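Local coordinates for protein histone-lysine N-methyltransferase SETMAR (Homo sapiens, PDB 3BO5) that methylates histone H3 on lysine through its SET domain and, fused to a DNA-binding mariner transposase, acts in DNA double-strand break repair, at residues Leu24-Trp29 / Lys122-His127; Glu144-Gly149 / Leu233-Asp238. The protein carries 2 engineered substitutions. All coordinates share one frame; numbering follows the deposited sequence. Where two conformers were deposited one is given.

Interaction 1 closes before interaction 2 opens along the chain, and their centres lie about 14 Å apart. Interaction 1 sits where the N-terminal segment leading into strand 27-29 runs along the lead-in to strand 128-132; these two strands pair in parallel at the margin of the five-stranded sheet. Interaction 2 joins the loop between strands 138-142 and 151-160 to the end of strand 230-235, an antiparallel neighbour of 151-160 in the other sheet. The two meet where H127 N probably donates to E144 OE1 (2.7 Å) and the F126 ring packs on I146 CG2. The N-terminal segment and the two sheets are thus connected, with the V26 side chain about 12 Å from the bound S-adenosyl-L-homocysteine.

Interaction 1 of 2, residues Leu24-Trp29 / Lys122-His127; sequences LPVGAW and KGLQFH
The backbones of 24-29 and 122-127 come nearest at V26 and H127, whose CA atoms are 6.2 Å apart, beside the parallel pairing of strand 27-29 with strand 128-132 of the SET domain. No direct hydrogen bond crosses the contact; a water bridges it, donating to P25 O at 2.8 Å and to F126 O at 2.9 Å. L24 carries most of the packing. Its first torsion (chi1 -60°, CG anti to the carbonyl carbon) carries both methyls onto H127: L24 CD1 lies over one face of the H127 imidazole in a CH-pi contact, 3.8 Å from the ring centroid and 17° off its normal, while CD2 approaches the NE2-CE1 side. L24 CD1 also lies 3.5 Å from F126 O. With an alanine in place of H127, L24 would probably lose the imidazole face under CD1 and the NE2-CE1 side met by CD2, and a gap would open beside P25. V26 and L124 both pack on I205, and N23 ND2 bonds to L124 O. Between V26 and L124 the touch is loose, with CG2 of V26 4.4 Å from CD1 of L124.

Interaction 2 of 2, residues Glu144-Gly149 / Leu233-Asp238; sequences EFIPKG and LFAAKD
G149 N donates to A235 O at 2.7 Å, the shorter of two backbone-NH bonds that clamp the loop 144-149 onto the end of strand 230-235 in the SET domain. Its companion is straighter: K148 N reaches D238 OD1 at 2.8 Å with an N-H...O angle of 165°, using the anti lone pair of that oxygen. D238 is turned by its first torsion (chi1 -73°, CG anti to the carbonyl carbon) so that the carboxylate meets both this NH and the F145 ring, whose CZ lies 3.5 Å from D238 CG. D238 CA makes a CA-H...O contact with I146 O, and I146 is also backbone-bonded to I239. The K148 chain, fully extended, runs alongside A236 and K237 and brings K148 CE within 3.5 Å of A236 O; a water links its NZ to the same carbonyl. I146 CG2 packs on A235 CB at 3.8 Å, and G149 O sits at the edge of the F234 ring. Two amide hydrogens are thus satisfied, one by a carbonyl and one by a carboxylate whose negative charge the K148 N-H is likely to stabilise.

Interaction 1 of 2, residues Leu24-Trp29 / Lys122-His127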
ATOM      1  N   LEU A  24       8.744 -12.347   5.913  1.00 16.69           N
ATOM      2  CA  LEU A  24       8.735 -13.573   5.126  1.00 16.35           C
ATOM      3  C   LEU A  24       9.349 -13.285   3.778  1.00 17.00           C
ATOM      4  O   LEU A  24       9.382 -12.126   3.315  1.00 14.67           O
ATOM      5  CB  LEU A  24       7.307 -14.050   4.977  1.00 15.27           C
ATOM      6  CG  LEU A  24       6.555 -14.367   6.249  1.00 14.33           C
ATOM      7  CD1 LEU A  24       5.156 -14.627   5.928  1.00 17.29           C
ATOM      8  CD2 LEU A  24       7.187 -15.611   6.986  1.00 17.88           C
ATOM      9  N   PRO A  25       9.916 -14.299   3.157  1.00 14.67           N
ATOM     10  CA  PRO A  25      10.443 -14.134   1.797  1.00 15.07           C
ATOM     11  C   PRO A  25       9.280 -13.955   0.838  1.00 15.54           C
ATOM     12  O   PRO A  25       8.140 -14.340   1.161  1.00 15.72           O
ATOM     13  CB  PRO A  25      11.063 -15.495   1.491  1.00 16.12           C
ATOM     14  CG  PRO A  25      11.186 -16.170   2.869  1.00 17.66           C
ATOM     15  CD  PRO A  25      10.162 -15.637   3.727  1.00 16.65           C
ATOM     16  N   VAL A  26       9.620 -13.349  -0.269  1.00 14.12           N
ATOM     17  CA  VAL A  26       8.684 -13.238  -1.406  1.00 13.81           C
ATOM     18  C   VAL A  26       9.350 -13.934  -2.614  1.00 13.96           C
ATOM     19  O   VAL A  26      10.405 -13.550  -3.093  1.00 14.47           O
ATOM     20  CB  VAL A  26       8.421 -11.745  -1.766  1.00 13.21           C
ATOM     21  CG1 VAL A  26       7.472 -11.675  -2.988  1.00 13.61           C
ATOM     22  CG2 VAL A  26       7.835 -11.024  -0.623  1.00 14.64           C
ATOM     23  N   GLY A  27       8.718 -15.002  -3.120  1.00 13.93           N
ATOM     24  CA  GLY A  27       9.324 -15.765  -4.207  1.00 15.67           C
ATOM     25  C   GLY A  27       9.005 -15.150  -5.560  1.00 16.33           C
ATOM     26  O   GLY A  27       8.246 -14.169  -5.630  1.00 14.91           O
ATOM     27  N   ALA A  28       9.663 -15.651  -6.598  1.00 17.78           N
ATOM     28  CA  ALA A  28       9.411 -15.219  -7.965  1.00 19.27           C
ATOM     29  C   ALA A  28       9.067 -16.438  -8.780  1.00 20.74           C
ATOM     30  O   ALA A  28       9.555 -17.559  -8.505  1.00 18.91           O
ATOM     31  CB  ALA A  28      10.568 -14.552  -8.562  1.00 19.28           C
ATOM     32  N   TRP A  29       8.234 -16.222  -9.784  1.00 18.09           N
ATOM     33  CA  TRP A  29       7.794 -17.323 -10.640  1.00 20.40           C
ATOM     34  C   TRP A  29       7.609 -16.734 -12.022  1.00 19.44           C
ATOM     35  O   TRP A  29       6.980 -15.695 -12.157  1.00 17.60           O
ATOM     36  CB  TRP A  29       6.467 -17.828 -10.158  1.00 23.38           C
ATOM     37  CG  TRP A  29       5.989 -19.001 -10.948  1.00 26.86           C
ATOM     38  CD1 TRP A  29       5.173 -19.005 -12.069  1.00 29.01           C
ATOM     39  CD2 TRP A  29       6.350 -20.330 -10.713  1.00 30.66           C
ATOM     40  NE1 TRP A  29       5.006 -20.285 -12.521  1.00 32.00           N
ATOM     41  CE2 TRP A  29       5.718 -21.123 -11.706  1.00 31.31           C
ATOM     42  CE3 TRP A  29       7.151 -20.952  -9.751  1.00 33.68           C
ATOM     43  CZ2 TRP A  29       5.851 -22.514 -11.744  1.00 33.09           C
ATOM     44  CZ3 TRP A  29       7.271 -22.323  -9.797  1.00 32.08           C
ATOM     45  CH2 TRP A  29       6.624 -23.089 -10.782  1.00 32.25           C
ATOM     46  N   LYS A 122       3.395  -4.369  12.040  1.00 13.93           N
ATOM     47  CA  LYS A 122       3.900  -5.725  12.219  0.50 15.25           C
ATOM     48  C   LYS A 122       4.468  -6.327  10.932  1.00 15.60           C
ATOM     49  O   LYS A 122       5.126  -7.343  10.993  1.00 17.60           O
ATOM     50  CB  LYS A 122       2.783  -6.634  12.752  0.50 15.32           C
ATOM     51  CG  LYS A 122       2.348  -6.317  14.187  0.50 18.97           C
ATOM     52  CD  LYS A 122       3.559  -6.017  15.065  0.50 22.15           C
ATOM     53  CE  LYS A 122       3.158  -6.155  16.525  0.50 23.09           C
ATOM     54  NZ  LYS A 122       3.929  -5.260  17.463  0.50 25.46           N
ATOM     55  N   GLY A 123       4.132  -5.747   9.789  1.00 13.84           N
ATOM     56  CA  GLY A 123       4.701  -6.224   8.511  1.00 14.16           C
ATOM     57  C   GLY A 123       3.960  -7.376   7.881  1.00 14.22           C
ATOM     58  O   GLY A 123       2.776  -7.659   8.245  1.00 14.13           O
ATOM     59  N   LEU A 124       4.638  -8.020   6.939  1.00 12.94           N
ATOM     60  CA  LEU A 124       3.973  -9.065   6.112  1.00 12.84           C
ATOM     61  C   LEU A 124       3.668 -10.256   6.955  1.00 14.39           C
ATOM     62  O   LEU A 124       4.503 -10.669   7.778  1.00 13.98           O
ATOM     63  CB  LEU A 124       4.871  -9.536   4.943  1.00 13.48           C
ATOM     64  CG  LEU A 124       5.307  -8.422   4.012  1.00 16.01           C
ATOM     65  CD1 LEU A 124       5.834  -9.076   2.763  1.00 19.29           C
ATOM     66  CD2 LEU A 124       4.162  -7.444   3.630  1.00 16.31           C
ATOM     67  N   GLN A 125       2.514 -10.856   6.692  1.00 11.61           N
ATOM     68  CA  GLN A 125       2.091 -12.057   7.469  1.00 13.18           C
ATOM     69  C   GLN A 125       1.759 -13.228   6.588  1.00 15.28           C
ATOM     70  O   GLN A 125       1.332 -14.301   7.101  1.00 17.25           O
ATOM     71  CB  GLN A 125       0.901 -11.719   8.334  1.00 13.43           C
ATOM     72  CG  GLN A 125       1.190 -10.531   9.287  1.00 14.73           C
ATOM     73  CD  GLN A 125       2.237 -10.872  10.307  1.00 15.74           C
ATOM     74  OE1 GLN A 125       2.248 -12.005  10.786  1.00 20.07           O
ATOM     75  NE2 GLN A 125       2.972  -9.879  10.796  1.00 18.39           N
ATOM     76  N   PHE A 126       1.908 -13.034   5.281  1.00 14.57           N
ATOM     77  CA  PHE A 126       1.643 -14.113   4.296  1.00 13.95           C
ATOM     78  C   PHE A 126       2.793 -14.239   3.336  1.00 15.47           C
ATOM     79  O   PHE A 126       3.552 -13.297   3.166  1.00 13.95           O
ATOM     80  CB  PHE A 126       0.361 -13.811   3.526  1.00 13.52           C
ATOM     81  CG  PHE A 126      -0.844 -13.625   4.421  1.00 12.17           C
ATOM     82  CD1 PHE A 126      -1.482 -14.782   4.939  1.00 15.34           C
ATOM     83  CD2 PHE A 126      -1.295 -12.356   4.780  1.00 15.36           C
ATOM     84  CE1 PHE A 126      -2.587 -14.637   5.810  1.00 14.67           C
ATOM     85  CE2 PHE A 126      -2.365 -12.163   5.595  1.00 16.84           C
ATOM     86  CZ  PHE A 126      -3.027 -13.308   6.156  1.00 16.11           C
ATOM     87  N   HIS A 127       2.877 -15.405   2.681  1.00 14.90           N
ATOM     88  CA  HIS A 127       3.878 -15.640   1.673  1.00 13.88           C
ATOM     89  C   HIS A 127       3.302 -15.235   0.318  1.00 13.61           C
ATOM     90  O   HIS A 127       2.333 -15.858  -0.151  1.00 15.37           O
ATOM     91  CB  HIS A 127       4.228 -17.128   1.686  1.00 15.63           C
ATOM     92  CG  HIS A 127       4.963 -17.536   2.914  1.00 15.99           C
ATOM     93  ND1 HIS A 127       4.323 -17.842   4.091  1.00 18.01           N
ATOM     94  CD2 HIS A 127       6.292 -17.671   3.146  1.00 19.53           C
ATOM     95  CE1 HIS A 127       5.229 -18.161   5.005  1.00 17.89           C
ATOM     96  NE2 HIS A 127       6.424 -18.055   4.467  1.00 19.01           N
TER
HETATM   97  O   HOH W   1       5.763 -12.824   1.374  1.00 15.09           O

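Interaction 2 of 2, residues Glu144-Gly149 / Leu233-Asp238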
ATOM      1  N   GLU A 144      -0.969 -18.220  -0.207  1.00 15.14           N
ATOM      2  CA  GLU A 144      -1.837 -18.777   0.823  1.00 17.14           C
ATOM      3  C   GLU A 144      -3.114 -18.031   1.055  1.00 16.38           C
ATOM      4  O   GLU A 144      -3.291 -16.898   0.607  1.00 16.04           O
ATOM      5  CB  GLU A 144      -1.076 -18.895   2.104  1.00 19.67           C
ATOM      6  CG  GLU A 144      -0.418 -17.683   2.561  1.00 21.19           C
ATOM      7  CD  GLU A 144       0.439 -17.940   3.823  1.00 25.40           C
ATOM      8  OE1 GLU A 144       1.609 -17.533   3.855  1.00 21.15           O
ATOM      9  OE2 GLU A 144      -0.040 -18.661   4.745  1.00 30.46           O
ATOM     10  N   PHE A 145      -4.060 -18.676   1.740  1.00 16.22           N
ATOM     11  CA  PHE A 145      -5.328 -18.069   1.959  1.00 16.07           C
ATOM     12  C   PHE A 145      -5.169 -16.791   2.788  1.00 16.36           C
ATOM     13  O   PHE A 145      -4.509 -16.813   3.807  1.00 15.83           O
ATOM     14  CB  PHE A 145      -6.223 -19.025   2.745  1.00 17.57           C
ATOM     15  CG  PHE A 145      -7.626 -18.585   2.814  1.00 17.36           C
ATOM     16  CD1 PHE A 145      -8.497 -18.800   1.740  1.00 21.24           C
ATOM     17  CD2 PHE A 145      -8.118 -18.013   3.956  1.00 19.70           C
ATOM     18  CE1 PHE A 145      -9.821 -18.373   1.816  1.00 22.72           C
ATOM     19  CE2 PHE A 145      -9.469 -17.622   4.047  1.00 22.29           C
ATOM     20  CZ  PHE A 145     -10.305 -17.784   2.971  1.00 21.89           C
ATOM     21  N   ILE A 146      -5.833 -15.709   2.380  1.00 14.82           N
ATOM     22  CA  ILE A 146      -5.879 -14.507   3.194  1.00 13.38           C
ATOM     23  C   ILE A 146      -7.335 -14.169   3.559  1.00 13.86           C
ATOM     24  O   ILE A 146      -8.125 -13.833   2.714  1.00 13.81           O
ATOM     25  CB  ILE A 146      -5.274 -13.331   2.406  1.00 11.46           C
ATOM     26  CG1 ILE A 146      -3.822 -13.630   2.041  1.00 13.56           C
ATOM     27  CG2 ILE A 146      -5.343 -12.013   3.331  1.00 13.01           C
ATOM     28  CD1 ILE A 146      -3.173 -12.554   1.130  1.00 14.52           C
ATOM     29  N   PRO A 147      -7.669 -14.224   4.840  1.00 15.00           N
ATOM     30  CA  PRO A 147      -9.004 -13.828   5.292  1.00 15.36           C
ATOM     31  C   PRO A 147      -9.308 -12.392   5.000  1.00 15.05           C
ATOM     32  O   PRO A 147      -8.448 -11.521   5.143  1.00 14.93           O
ATOM     33  CB  PRO A 147      -8.938 -14.048   6.826  1.00 15.87           C
ATOM     34  CG  PRO A 147      -7.882 -15.139   6.986  1.00 15.72           C
ATOM     35  CD  PRO A 147      -6.820 -14.704   5.943  1.00 16.20           C
ATOM     36  N   LYS A 148     -10.555 -12.135   4.661  1.00 15.62           N
ATOM     37  CA  LYS A 148     -11.083 -10.788   4.480  1.00 15.57           C
ATOM     38  C   LYS A 148     -10.697  -9.904   5.633  1.00 14.07           C
ATOM     39  O   LYS A 148     -10.866 -10.260   6.785  1.00 14.43           O
ATOM     40  CB  LYS A 148     -12.588 -10.863   4.453  1.00 15.86           C
ATOM     41  CG  LYS A 148     -13.276  -9.539   4.254  1.00 19.55           C
ATOM     42  CD  LYS A 148     -14.789  -9.705   4.035  1.00 24.73           C
ATOM     43  CE  LYS A 148     -15.410  -8.347   3.873  1.00 27.32           C
ATOM     44  NZ  LYS A 148     -16.831  -8.421   3.421  1.00 34.60           N
ATOM     45  N   GLY A 149     -10.173  -8.729   5.301  1.00 12.93           N
ATOM     46  CA  GLY A 149      -9.835  -7.755   6.295  1.00 14.10           C
ATOM     47  C   GLY A 149      -8.400  -7.766   6.734  1.00 13.47           C
ATOM     48  O   GLY A 149      -7.947  -6.805   7.341  1.00 15.02           O
ATOM     49  N   LEU A 233      -2.558  -1.914   2.288  1.00 10.46           N
ATOM     50  CA  LEU A 233      -3.572  -2.644   1.456  1.00 10.48           C
ATOM     51  C   LEU A 233      -4.044  -3.787   2.343  1.00  9.57           C
ATOM     52  O   LEU A 233      -3.234  -4.541   2.910  1.00 12.45           O
ATOM     53  CB  LEU A 233      -2.952  -3.272   0.203  1.00 10.13           C
ATOM     54  CG  LEU A 233      -2.650  -2.064  -0.700  1.00 13.57           C
ATOM     55  CD1 LEU A 233      -1.233  -1.829  -1.113  1.00 15.91           C
ATOM     56  CD2 LEU A 233      -3.734  -1.781  -1.690  1.00 13.33           C
ATOM     57  N   PHE A 234      -5.382  -3.808   2.493  1.00 10.29           N
ATOM     58  CA  PHE A 234      -6.061  -4.899   3.247  1.00 12.46           C
ATOM     59  C   PHE A 234      -6.900  -5.718   2.323  1.00 11.97           C
ATOM     60  O   PHE A 234      -7.413  -5.218   1.317  1.00 12.28           O
ATOM     61  CB  PHE A 234      -6.976  -4.294   4.346  1.00 12.50           C
ATOM     62  CG  PHE A 234      -6.232  -3.556   5.438  1.00 12.25           C
ATOM     63  CD1 PHE A 234      -5.905  -4.190   6.614  1.00 14.54           C
ATOM     64  CD2 PHE A 234      -5.935  -2.206   5.263  1.00 13.39           C
ATOM     65  CE1 PHE A 234      -5.237  -3.486   7.625  1.00 13.51           C
ATOM     66  CE2 PHE A 234      -5.206  -1.511   6.238  1.00 14.93           C
ATOM     67  CZ  PHE A 234      -4.876  -2.116   7.393  1.00 11.07           C
ATOM     68  N   ALA A 235      -7.053  -7.007   2.654  1.00 12.79           N
ATOM     69  CA  ALA A 235      -7.920  -7.829   1.806  1.00 12.79           C
ATOM     70  C   ALA A 235      -9.362  -7.365   1.921  1.00 13.79           C
ATOM     71  O   ALA A 235      -9.886  -7.275   3.040  1.00 14.96           O
ATOM     72  CB  ALA A 235      -7.801  -9.309   2.256  1.00 11.85           C
ATOM     73  N   ALA A 236      -9.998  -7.110   0.763  1.00 14.28           N
ATOM     74  CA  ALA A 236     -11.379  -6.616   0.731  1.00 15.07           C
ATOM     75  C   ALA A 236     -12.386  -7.803   0.790  1.00 15.72           C
ATOM     76  O   ALA A 236     -13.625  -7.625   0.971  1.00 15.81           O
ATOM     77  CB  ALA A 236     -11.606  -5.828  -0.510  1.00 15.82           C
ATOM     78  N   LYS A 237     -11.847  -8.976   0.564  1.00 15.90           N
ATOM     79  CA  LYS A 237     -12.618 -10.241   0.504  1.00 17.58           C
ATOM     80  C   LYS A 237     -11.669 -11.381   0.846  1.00 17.83           C
ATOM     81  O   LYS A 237     -10.461 -11.167   0.893  1.00 18.32           O
ATOM     82  CB  LYS A 237     -13.269 -10.445  -0.873  1.00 19.29           C
ATOM     83  CG  LYS A 237     -12.316 -10.335  -2.039  1.00 25.59           C
ATOM     84  CD  LYS A 237     -13.098 -10.001  -3.354  1.00 29.12           C
ATOM     85  CE  LYS A 237     -13.242  -8.488  -3.664  1.00 33.45           C
ATOM     86  NZ  LYS A 237     -14.180  -8.350  -4.870  1.00 35.42           N
ATOM     87  N   ASP A 238     -12.145 -12.600   1.059  1.00 16.93           N
ATOM     88  CA  ASP A 238     -11.209 -13.694   1.225  1.00 15.84           C
ATOM     89  C   ASP A 238     -10.461 -13.906  -0.105  1.00 15.44           C
ATOM     90  O   ASP A 238     -11.101 -13.917  -1.191  1.00 17.61           O
ATOM     91  CB  ASP A 238     -11.966 -14.998   1.519  1.00 16.53           C
ATOM     92  CG  ASP A 238     -12.544 -15.058   2.918  1.00 20.40           C
ATOM     93  OD1 ASP A 238     -12.219 -14.223   3.815  1.00 18.41           O
ATOM     94  OD2 ASP A 238     -13.401 -15.969   3.150  1.00 19.04           O
TER
HETATM   95  O   HOH W   2     -16.351  -8.262   0.385  1.00 38.30           O